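Local coordinates for uncharacterized protein BAD_0989 (PDB 3CYM) that is not characterised but probably acts on nucleic acids as a 3'-5' exonuclease of the ribonuclease D type, at residues R405-F410 with S427-I432; K182-L187 with G191-A196; V95-D100 with E174-L179. One frame throughout, in Å; residues are numbered along the deposited sequence.

Contact 1 of 3, residues R405-F410 with S427-I432; sequences RDVARF and SVSRAI
In the helical C-terminal domain, V407 in the first turn of helix 407-414 packs against V428, S429 and I432 of helix 418-433. Within 405-410, V407 carries the contact. Its CA lies 6.0 Å from the CA of S429, so the backbones come close here. The two methyls of V407 have separate partners. CG1 of V407 stands anti to the backbone N (chi1 175°) and meets CG1 of V428 at 3.8 Å. CG2 lies beside the backbone N and turns to the other two residues. CG2 of V407 is 3.5 Å from OG of S429 and 4.0 Å from CD1 of I432. No hydrogen bond crosses between the segments; the contact is mainly apolar. The start of the helix is held locally. D406 is its N-cap and accepts a weak capping bond from R409 N to OD2, 3.3 Å long. The NE of R409 also lies 3.4 Å from OD1 of D406, but that oxygen is well out of the guanidinium plane, so charge alone links them. R405 sets its guanidinium on one face of the F410 ring, NE offset toward the rim. Its NE is hydrogen-bonded to L396 O, which ties the loop just before the helix to helix 390-397. V428 and I432 also touch L396, and both reach V369 of helix 360-380. The buried side of helix 418-433 is therefore shared among three helices. Helices packed through valine and isoleucine side chains are consistent with the all-helical HRDC-like fold of this domain.

Contact 2 of 3, residues K182-L187 with G191-A196; sequences KMRAEL and GKMEWA
M193 sets CG anti to its backbone N (chi1 -164°) and bends at chi2 and chi3, which folds its thioether back over R184 and L187. SD of M193 lies 4.0 Å from both CG of R184 and CB of L187. The methyl CE of M193 goes on to NH1 of R184, 3.8 Å away, meeting the guanidinium obliquely. R184 is extended from CG to NE, and its NH2 forms a salt bridge with E180. L187 fills the angle of the turn. Its CG lies beside the backbone N, and the two methyls part: CD1 of L187 packs on CB of A196 at 3.7 Å, and CD2 of L187 on CB of K192 at 3.8 Å. The backbone turns in a Schellman motif at G191, whose phi is positive. K192 N donates to L187 O at 2.8 Å, nearly straight at 164°, though the donor is tilted from the carbonyl plane. K192 is also the N-cap of the next helix. Its NZ is hydrogen-bonded to L127 O and T380 O, the last residues of helices 121-127 and 360-380. The corner links helix 176-190 to helix 193-207, while L187 also rests on F119 of strand 117-120 and A124 of helix 121-127.

Contact 3 of 3, residues V95-D100 with E174-L179; sequences VWILHD and ELLIEL
This is strand-to-helix packing in the RNase H-like exonuclease domain: I97 of strand 95-98 lies on L176 and I177, in the first turn of helix 176-190. The contact is buried and no hydrogen bond crosses it. The side chains of I97 and L176 lie alongside each other, pointing opposite ways. CG2 of I97 meets CB of L176 at 3.8 Å, while CD1 of L176 reaches back to the strand backbone, 3.5 Å from I97 O. The CG1 arm of I97 lies beside the backbone N (chi1 -47°), and this carries CD1 onto the helix backbone. There CD1 of I97 is 3.4 Å from L176 O and 3.5 Å from I177 CA. CD1 of I97 also touches CG2 of I177 at 3.8 Å. The side chain of L176 comes to about 8 Å from a bound sodium ion. The sodium site is formed by D44, E46 and D172. Strand 95-98 runs between strands 40-47 and 117-120, with backbone hydrogen bonds from I97 to L41 and A43, and from W96 to R117 and F119. On the helix side, L176 also touches A42 of strand 40-47 and L135 of helix 135-143.

Overall arrangement
From the N terminus, the first segment reached is strand 95-98, after most of the sheet has been laid down. After 73 further residues the chain returns as the start of helix 176-190, and contact 3 closes that long loop within the exonuclease domain. The same helix then runs into contact 2, a corner into helix 193-207 with three helical residues between its segments. Contacts 2 and 3 touch through R184 and V95, their centres about 14 Å apart. After the HRDC range, contact 1 closes a mostly helical loop of 16 residues, joining helices 407-414 and 418-433. Its centre is about 27 Å from that of contact 2. All three are in series, without nesting or crossing.

Contact 1 of 3, residues R405-F410 with S427-I432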
loop_
_atom_site.group_PDB
_atom_site.type_symbol
_atom_site.label_atom_id
_atom_site.label_comp_id
_atom_site.label_asym_id
_atom_site.label_seq_id
_atom_site.Cartn_x
_atom_site.Cartn_y
_atom_site.Cartn_z
ATOM N N ARG A 405 -4.216 24.280 -23.897
ATOM C CA ARG A 405 -4.575 22.964 -23.372
ATOM C C ARG A 405 -6.009 22.615 -23.744
ATOM O O ARG A 405 -6.912 23.456 -23.646
ATOM C CB ARG A 405 -4.460 22.925 -21.846
ATOM C CG ARG A 405 -3.069 23.060 -21.274
ATOM C CD ARG A 405 -2.202 21.872 -21.606
ATOM N NE ARG A 405 -1.334 21.542 -20.478
ATOM C CZ ARG A 405 -0.165 20.920 -20.575
ATOM N NH1 ARG A 405 0.309 20.549 -21.759
ATOM N NH2 ARG A 405 0.527 20.662 -19.476
ATOM N N ASP A 406 -6.216 21.380 -24.184
ATOM C CA ASP A 406 -7.556 20.821 -24.198
ATOM C C ASP A 406 -7.691 20.224 -22.809
ATOM O O ASP A 406 -7.223 19.116 -22.567
ATOM C CB ASP A 406 -7.712 19.751 -25.289
ATOM C CG ASP A 406 -9.156 19.241 -25.437
ATOM O OD1 ASP A 406 -9.470 18.743 -26.541
ATOM O OD2 ASP A 406 -9.973 19.304 -24.479
ATOM N N VAL A 407 -8.320 20.979 -21.910
ATOM C CA VAL A 407 -8.380 20.643 -20.478
ATOM C C VAL A 407 -9.048 19.290 -20.249
ATOM O O VAL A 407 -8.463 18.412 -19.614
ATOM C CB VAL A 407 -9.077 21.757 -19.646
ATOM C CG1 VAL A 407 -9.243 21.347 -18.190
ATOM C CG2 VAL A 407 -8.296 23.057 -19.727
ATOM N N ALA A 408 -10.253 19.121 -20.795
ATOM C CA ALA A 408 -10.999 17.875 -20.668
ATOM C C ALA A 408 -10.226 16.654 -21.178
ATOM O O ALA A 408 -10.227 15.614 -20.518
ATOM C CB ALA A 408 -12.354 17.991 -21.358
ATOM N N ARG A 409 -9.554 16.793 -22.325
ATOM C CA ARG A 409 -8.762 15.701 -22.908
ATOM C C ARG A 409 -7.467 15.427 -22.137
ATOM O O ARG A 409 -7.160 14.267 -21.843
ATOM C CB ARG A 409 -8.482 15.946 -24.402
ATOM C CG ARG A 409 -7.601 14.881 -25.086
ATOM C CD ARG A 409 -7.390 15.150 -26.580
ATOM N NE ARG A 409 -6.948 16.520 -26.854
ATOM C CZ ARG A 409 -6.511 16.960 -28.034
ATOM N NH1 ARG A 409 -6.434 16.143 -29.079
ATOM N NH2 ARG A 409 -6.140 18.227 -28.170
ATOM N N PHE A 410 -6.723 16.489 -21.806
ATOM C CA PHE A 410 -5.473 16.373 -21.041
ATOM C C PHE A 410 -5.698 15.666 -19.717
ATOM O O PHE A 410 -4.909 14.806 -19.337
ATOM C CB PHE A 410 -4.836 17.747 -20.774
ATOM C CG PHE A 410 -3.462 17.677 -20.140
ATOM C CD1 PHE A 410 -2.319 17.635 -20.935
ATOM C CD2 PHE A 410 -3.309 17.654 -18.752
ATOM C CE1 PHE A 410 -1.053 17.562 -20.360
ATOM C CE2 PHE A 410 -2.048 17.577 -18.173
ATOM C CZ PHE A 410 -0.918 17.539 -18.975
ATOM N N SER A 427 -14.754 24.518 -15.645
ATOM C CA SER A 427 -14.414 25.540 -14.660
ATOM C C SER A 427 -12.906 25.752 -14.601
ATOM O O SER A 427 -12.452 26.864 -14.381
ATOM C CB SER A 427 -14.973 25.187 -13.281
ATOM O OG SER A 427 -16.359 25.472 -13.209
ATOM N N VAL A 428 -12.139 24.679 -14.800
ATOM C CA VAL A 428 -10.678 24.763 -14.813
ATOM C C VAL A 428 -10.228 25.532 -16.060
ATOM O O VAL A 428 -9.413 26.454 -15.964
ATOM C CB VAL A 428 -10.029 23.357 -14.706
ATOM C CG1 VAL A 428 -8.560 23.384 -15.090
ATOM C CG2 VAL A 428 -10.171 22.824 -13.282
ATOM N N SER A 429 -10.803 25.171 -17.210
ATOM C CA SER A 429 -10.601 25.875 -18.486
ATOM C C SER A 429 -10.861 27.384 -18.365
ATOM O O SER A 429 -10.077 28.195 -18.857
ATOM C CB SER A 429 -11.519 25.274 -19.553
ATOM O OG SER A 429 -10.874 25.194 -20.800
ATOM N N ARG A 430 -11.949 27.746 -17.685
ATOM C CA ARG A 430 -12.280 29.143 -17.404
ATOM C C ARG A 430 -11.278 29.835 -16.480
ATOM O O ARG A 430 -10.965 31.011 -16.681
ATOM C CB ARG A 430 -13.682 29.249 -16.814
ATOM C CG ARG A 430 -14.765 29.040 -17.825
ATOM C CD ARG A 430 -16.135 29.002 -17.180
ATOM N NE ARG A 430 -17.157 28.580 -18.138
ATOM C CZ ARG A 430 -18.456 28.843 -18.022
ATOM N NH1 ARG A 430 -18.918 29.533 -16.990
ATOM N NH2 ARG A 430 -19.301 28.416 -18.948
ATOM N N ALA A 431 -10.793 29.119 -15.467
ATOM C CA ALA A 431 -9.782 29.659 -14.553
ATOM C C ALA A 431 -8.458 29.938 -15.270
ATOM O O ALA A 431 -7.852 30.990 -15.067
ATOM C CB ALA A 431 -9.574 28.727 -13.363
ATOM N N ILE A 432 -8.039 29.002 -16.124
ATOM C CA ILE A 432 -6.843 29.146 -16.962
ATOM C C ILE A 432 -6.922 30.381 -17.860
ATOM O O ILE A 432 -5.960 31.155 -17.935
ATOM C CB ILE A 432 -6.607 27.881 -17.818
ATOM C CG1 ILE A 432 -6.031 26.765 -16.946
ATOM C CG2 ILE A 432 -5.687 28.172 -19.012
ATOM C CD1 ILE A 432 -5.860 25.404 -17.634
#

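Contact 2 of 3, residues K182-L187 with G191-A196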
loop_
_atom_site.group_PDB
_atom_site.type_symbol
_atom_site.label_atom_id
_atom_site.label_comp_id
_atom_site.label_asym_id
_atom_site.label_seq_id
_atom_site.Cartn_x
_atom_site.Cartn_y
_atom_site.Cartn_z
ATOM N N LYS A 182 -25.085 0.428 4.366
ATOM C CA LYS A 182 -25.236 1.805 4.868
ATOM C C LYS A 182 -24.579 2.846 3.964
ATOM O O LYS A 182 -25.151 3.909 3.732
ATOM C CB LYS A 182 -24.640 1.947 6.278
ATOM C CG LYS A 182 -25.451 1.308 7.395
ATOM C CD LYS A 182 -26.631 2.174 7.834
ATOM C CE LYS A 182 -27.432 1.513 8.962
ATOM N NZ LYS A 182 -28.227 0.345 8.487
ATOM N N MET A 183 -23.380 2.539 3.472
ATOM C CA MET A 183 -22.610 3.489 2.669
ATOM C C MET A 183 -23.157 3.663 1.247
ATOM O O MET A 183 -23.026 4.739 0.672
ATOM C CB MET A 183 -21.117 3.126 2.645
ATOM C CG MET A 183 -20.413 3.148 4.021
ATOM S SD MET A 183 -18.651 2.778 3.889
ATOM C CE MET A 183 -18.148 4.358 3.330
ATOM N N ARG A 184 -23.769 2.614 0.695
ATOM C CA ARG A 184 -24.488 2.708 -0.584
ATOM C C ARG A 184 -25.705 3.608 -0.470
ATOM O O ARG A 184 -25.935 4.452 -1.339
ATOM C CB ARG A 184 -24.931 1.332 -1.088
ATOM C CG ARG A 184 -23.889 0.627 -1.904
ATOM C CD ARG A 184 -24.374 -0.705 -2.435
ATOM N NE ARG A 184 -23.237 -1.519 -2.873
ATOM C CZ ARG A 184 -22.751 -1.540 -4.113
ATOM N NH1 ARG A 184 -23.313 -0.811 -5.065
ATOM N NH2 ARG A 184 -21.705 -2.305 -4.403
ATOM N N ALA A 185 -26.472 3.419 0.603
ATOM C CA ALA A 185 -27.661 4.225 0.887
ATOM C C ALA A 185 -27.313 5.700 1.019
ATOM O O ALA A 185 -28.015 6.549 0.477
ATOM C CB ALA A 185 -28.380 3.717 2.147
ATOM N N GLU A 186 -26.212 5.988 1.710
ATOM C CA GLU A 186 -25.702 7.350 1.875
ATOM C C GLU A 186 -25.120 7.965 0.594
ATOM O O GLU A 186 -25.339 9.151 0.326
ATOM C CB GLU A 186 -24.674 7.395 3.009
ATOM C CG GLU A 186 -24.218 8.801 3.429
ATOM C CD GLU A 186 -25.361 9.716 3.868
ATOM O OE1 GLU A 186 -25.319 10.921 3.533
ATOM O OE2 GLU A 186 -26.296 9.241 4.547
ATOM N N LEU A 187 -24.375 7.181 -0.186
ATOM C CA LEU A 187 -23.861 7.667 -1.479
ATOM C C LEU A 187 -25.003 8.065 -2.408
ATOM O O LEU A 187 -24.946 9.116 -3.056
ATOM C CB LEU A 187 -22.961 6.630 -2.163
ATOM C CG LEU A 187 -21.503 6.519 -1.689
ATOM C CD1 LEU A 187 -20.970 5.131 -1.949
ATOM C CD2 LEU A 187 -20.614 7.555 -2.349
ATOM N N GLY A 191 -26.021 11.642 -3.822
ATOM C CA GLY A 191 -25.943 11.669 -5.275
ATOM C C GLY A 191 -24.547 11.411 -5.816
ATOM O O GLY A 191 -24.186 11.941 -6.872
ATOM N N LYS A 192 -23.769 10.603 -5.091
ATOM C CA LYS A 192 -22.390 10.275 -5.471
ATOM C C LYS A 192 -22.179 8.799 -5.863
ATOM O O LYS A 192 -21.036 8.367 -6.027
ATOM C CB LYS A 192 -21.402 10.683 -4.362
ATOM C CG LYS A 192 -21.553 12.130 -3.902
ATOM C CD LYS A 192 -20.436 12.558 -2.985
ATOM C CE LYS A 192 -20.556 14.032 -2.671
ATOM N NZ LYS A 192 -19.784 14.384 -1.464
ATOM N N MET A 193 -23.274 8.046 -6.037
ATOM C CA MET A 193 -23.206 6.600 -6.297
ATOM C C MET A 193 -22.503 6.248 -7.613
ATOM O O MET A 193 -21.727 5.295 -7.652
ATOM C CB MET A 193 -24.592 5.937 -6.183
ATOM C CG MET A 193 -24.620 4.394 -6.042
ATOM S SD MET A 193 -23.749 3.561 -4.656
ATOM C CE MET A 193 -22.344 2.880 -5.516
ATOM N N GLU A 194 -22.731 7.022 -8.676
ATOM C CA GLU A 194 -22.022 6.744 -9.933
ATOM C C GLU A 194 -20.555 7.194 -9.904
ATOM O O GLU A 194 -19.716 6.624 -10.605
ATOM C CB GLU A 194 -22.760 7.242 -11.192
ATOM C CG GLU A 194 -23.417 8.613 -11.115
ATOM C CD GLU A 194 -24.848 8.560 -10.602
ATOM O OE1 GLU A 194 -25.229 9.441 -9.798
ATOM O OE2 GLU A 194 -25.592 7.641 -11.002
ATOM N N TRP A 195 -20.256 8.195 -9.077
ATOM C CA TRP A 195 -18.880 8.619 -8.827
ATOM C C TRP A 195 -18.169 7.468 -8.144
ATOM O O TRP A 195 -17.085 7.073 -8.569
ATOM C CB TRP A 195 -18.837 9.810 -7.875
ATOM C CG TRP A 195 -19.351 11.121 -8.373
ATOM C CD1 TRP A 195 -20.053 11.371 -9.516
ATOM C CD2 TRP A 195 -19.227 12.372 -7.694
ATOM N NE1 TRP A 195 -20.361 12.703 -9.597
ATOM C CE2 TRP A 195 -19.862 13.343 -8.491
ATOM C CE3 TRP A 195 -18.632 12.767 -6.483
ATOM C CZ2 TRP A 195 -19.922 14.693 -8.123
ATOM C CZ3 TRP A 195 -18.681 14.108 -6.122
ATOM C CH2 TRP A 195 -19.326 15.053 -6.936
ATOM N N ALA A 196 -18.805 6.942 -7.091
ATOM C CA ALA A 196 -18.332 5.765 -6.357
ATOM C C ALA A 196 -18.042 4.591 -7.288
ATOM O O ALA A 196 -16.910 4.098 -7.323
ATOM C CB ALA A 196 -19.322 5.372 -5.279
#

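Contact 3 of 3, residues V95-D100 with E174-L179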
loop_
_atom_site.group_PDB
_atom_site.type_symbol
_atom_site.label_atom_id
_atom_site.label_comp_id
_atom_site.label_asym_id
_atom_site.label_seq_id
_atom_site.Cartn_x
_atom_site.Cartn_y
_atom_site.Cartn_z
ATOM N N VAL A 95 -19.622 -9.162 -5.426
ATOM C CA VAL A 95 -18.951 -7.921 -5.088
ATOM C C VAL A 95 -17.969 -8.173 -3.943
ATOM O O VAL A 95 -18.341 -8.698 -2.902
ATOM C CB VAL A 95 -19.982 -6.817 -4.704
ATOM C CG1 VAL A 95 -19.280 -5.537 -4.234
ATOM C CG2 VAL A 95 -20.903 -6.506 -5.875
ATOM N N TRP A 96 -16.717 -7.825 -4.149
ATOM C CA TRP A 96 -15.740 -7.879 -3.080
ATOM C C TRP A 96 -15.765 -6.543 -2.339
ATOM O O TRP A 96 -15.706 -5.479 -2.961
ATOM C CB TRP A 96 -14.355 -8.151 -3.651
ATOM C CG TRP A 96 -14.163 -9.529 -4.224
ATOM C CD1 TRP A 96 -14.987 -10.183 -5.091
ATOM C CD2 TRP A 96 -13.052 -10.407 -3.991
ATOM N NE1 TRP A 96 -14.470 -11.415 -5.403
ATOM C CE2 TRP A 96 -13.283 -11.581 -4.741
ATOM C CE3 TRP A 96 -11.886 -10.318 -3.221
ATOM C CZ2 TRP A 96 -12.390 -12.661 -4.742
ATOM C CZ3 TRP A 96 -10.996 -11.389 -3.230
ATOM C CH2 TRP A 96 -11.256 -12.542 -3.983
ATOM N N ILE A 97 -15.898 -6.596 -1.018
ATOM C CA ILE A 97 -15.784 -5.408 -0.183
ATOM C C ILE A 97 -14.396 -5.371 0.443
ATOM O O ILE A 97 -13.992 -6.296 1.169
ATOM C CB ILE A 97 -16.849 -5.340 0.929
ATOM C CG1 ILE A 97 -18.236 -5.646 0.388
ATOM C CG2 ILE A 97 -16.863 -3.965 1.567
ATOM C CD1 ILE A 97 -19.118 -6.221 1.439
ATOM N N LEU A 98 -13.672 -4.303 0.134
ATOM C CA LEU A 98 -12.323 -4.089 0.625
ATOM C C LEU A 98 -12.237 -2.663 1.147
ATOM O O LEU A 98 -12.901 -1.770 0.624
ATOM C CB LEU A 98 -11.304 -4.293 -0.502
ATOM C CG LEU A 98 -10.781 -5.698 -0.852
ATOM C CD1 LEU A 98 -11.772 -6.512 -1.652
ATOM C CD2 LEU A 98 -9.483 -5.603 -1.634
ATOM N N HIS A 99 -11.453 -2.462 2.201
ATOM C CA HIS A 99 -11.172 -1.121 2.709
ATOM C C HIS A 99 -9.783 -0.765 2.218
ATOM O O HIS A 99 -8.811 -1.403 2.632
ATOM C CB HIS A 99 -11.224 -1.092 4.244
ATOM C CG HIS A 99 -11.209 0.290 4.818
ATOM N ND1 HIS A 99 -12.351 1.051 4.957
ATOM C CD2 HIS A 99 -10.189 1.059 5.268
ATOM C CE1 HIS A 99 -12.035 2.224 5.476
ATOM N NE2 HIS A 99 -10.730 2.253 5.675
ATOM N N ASP A 100 -9.706 0.225 1.326
ATOM C CA ASP A 100 -8.470 0.608 0.618
ATOM C C ASP A 100 -7.975 -0.570 -0.221
ATOM O O ASP A 100 -7.011 -1.259 0.133
ATOM C CB ASP A 100 -7.394 1.146 1.588
ATOM C CG ASP A 100 -6.147 1.678 0.878
ATOM O OD1 ASP A 100 -6.173 1.919 -0.350
ATOM O OD2 ASP A 100 -5.124 1.858 1.570
ATOM N N GLU A 174 -15.603 -8.708 9.546
ATOM C CA GLU A 174 -16.871 -8.912 10.272
ATOM C C GLU A 174 -18.008 -7.928 9.944
ATOM O O GLU A 174 -19.180 -8.309 9.961
ATOM C CB GLU A 174 -16.580 -8.943 11.788
ATOM C CG GLU A 174 -17.769 -8.871 12.788
ATOM C CD GLU A 174 -18.652 -10.119 12.821
ATOM O OE1 GLU A 174 -18.375 -11.091 12.085
ATOM O OE2 GLU A 174 -19.645 -10.123 13.588
ATOM N N LEU A 175 -17.668 -6.682 9.625
ATOM C CA LEU A 175 -18.689 -5.639 9.448
ATOM C C LEU A 175 -18.758 -5.030 8.056
ATOM O O LEU A 175 -19.516 -4.089 7.836
ATOM C CB LEU A 175 -18.506 -4.527 10.491
ATOM C CG LEU A 175 -18.583 -4.966 11.959
ATOM C CD1 LEU A 175 -18.071 -3.871 12.870
ATOM C CD2 LEU A 175 -20.001 -5.394 12.333
ATOM N N LEU A 176 -17.979 -5.569 7.121
ATOM C CA LEU A 176 -17.884 -4.999 5.782
ATOM C C LEU A 176 -19.162 -5.094 4.925
ATOM O O LEU A 176 -19.442 -4.182 4.155
ATOM C CB LEU A 176 -16.689 -5.581 5.018
ATOM C CG LEU A 176 -15.289 -5.284 5.551
ATOM C CD1 LEU A 176 -14.247 -5.805 4.589
ATOM C CD2 LEU A 176 -15.082 -3.783 5.787
ATOM N N ILE A 177 -19.938 -6.172 5.055
ATOM C CA ILE A 177 -21.178 -6.250 4.276
ATOM C C ILE A 177 -22.220 -5.246 4.788
ATOM O O ILE A 177 -22.942 -4.643 3.998
ATOM C CB ILE A 177 -21.716 -7.715 4.025
ATOM C CG1 ILE A 177 -22.697 -8.175 5.096
ATOM C CG2 ILE A 177 -20.580 -8.752 3.817
ATOM C CD1 ILE A 177 -24.117 -8.106 4.644
ATOM N N GLU A 178 -22.255 -5.048 6.106
ATOM C CA GLU A 178 -23.135 -4.057 6.730
ATOM C C GLU A 178 -22.663 -2.633 6.448
ATOM O O GLU A 178 -23.483 -1.722 6.327
ATOM C CB GLU A 178 -23.259 -4.282 8.245
ATOM C CG GLU A 178 -24.002 -5.549 8.634
ATOM C CD GLU A 178 -23.081 -6.727 8.919
ATOM O OE1 GLU A 178 -21.879 -6.667 8.573
ATOM O OE2 GLU A 178 -23.565 -7.722 9.499
ATOM N N LEU A 179 -21.346 -2.452 6.354
ATOM C CA LEU A 179 -20.769 -1.167 5.958
ATOM C C LEU A 179 -21.224 -0.765 4.569
ATOM O O LEU A 179 -21.768 0.326 4.399
ATOM C CB LEU A 179 -19.243 -1.200 5.990
ATOM C CG LEU A 179 -18.510 -0.658 7.214
ATOM C CD1 LEU A 179 -17.031 -0.534 6.859
ATOM C CD2 LEU A 179 -19.089 0.680 7.697
#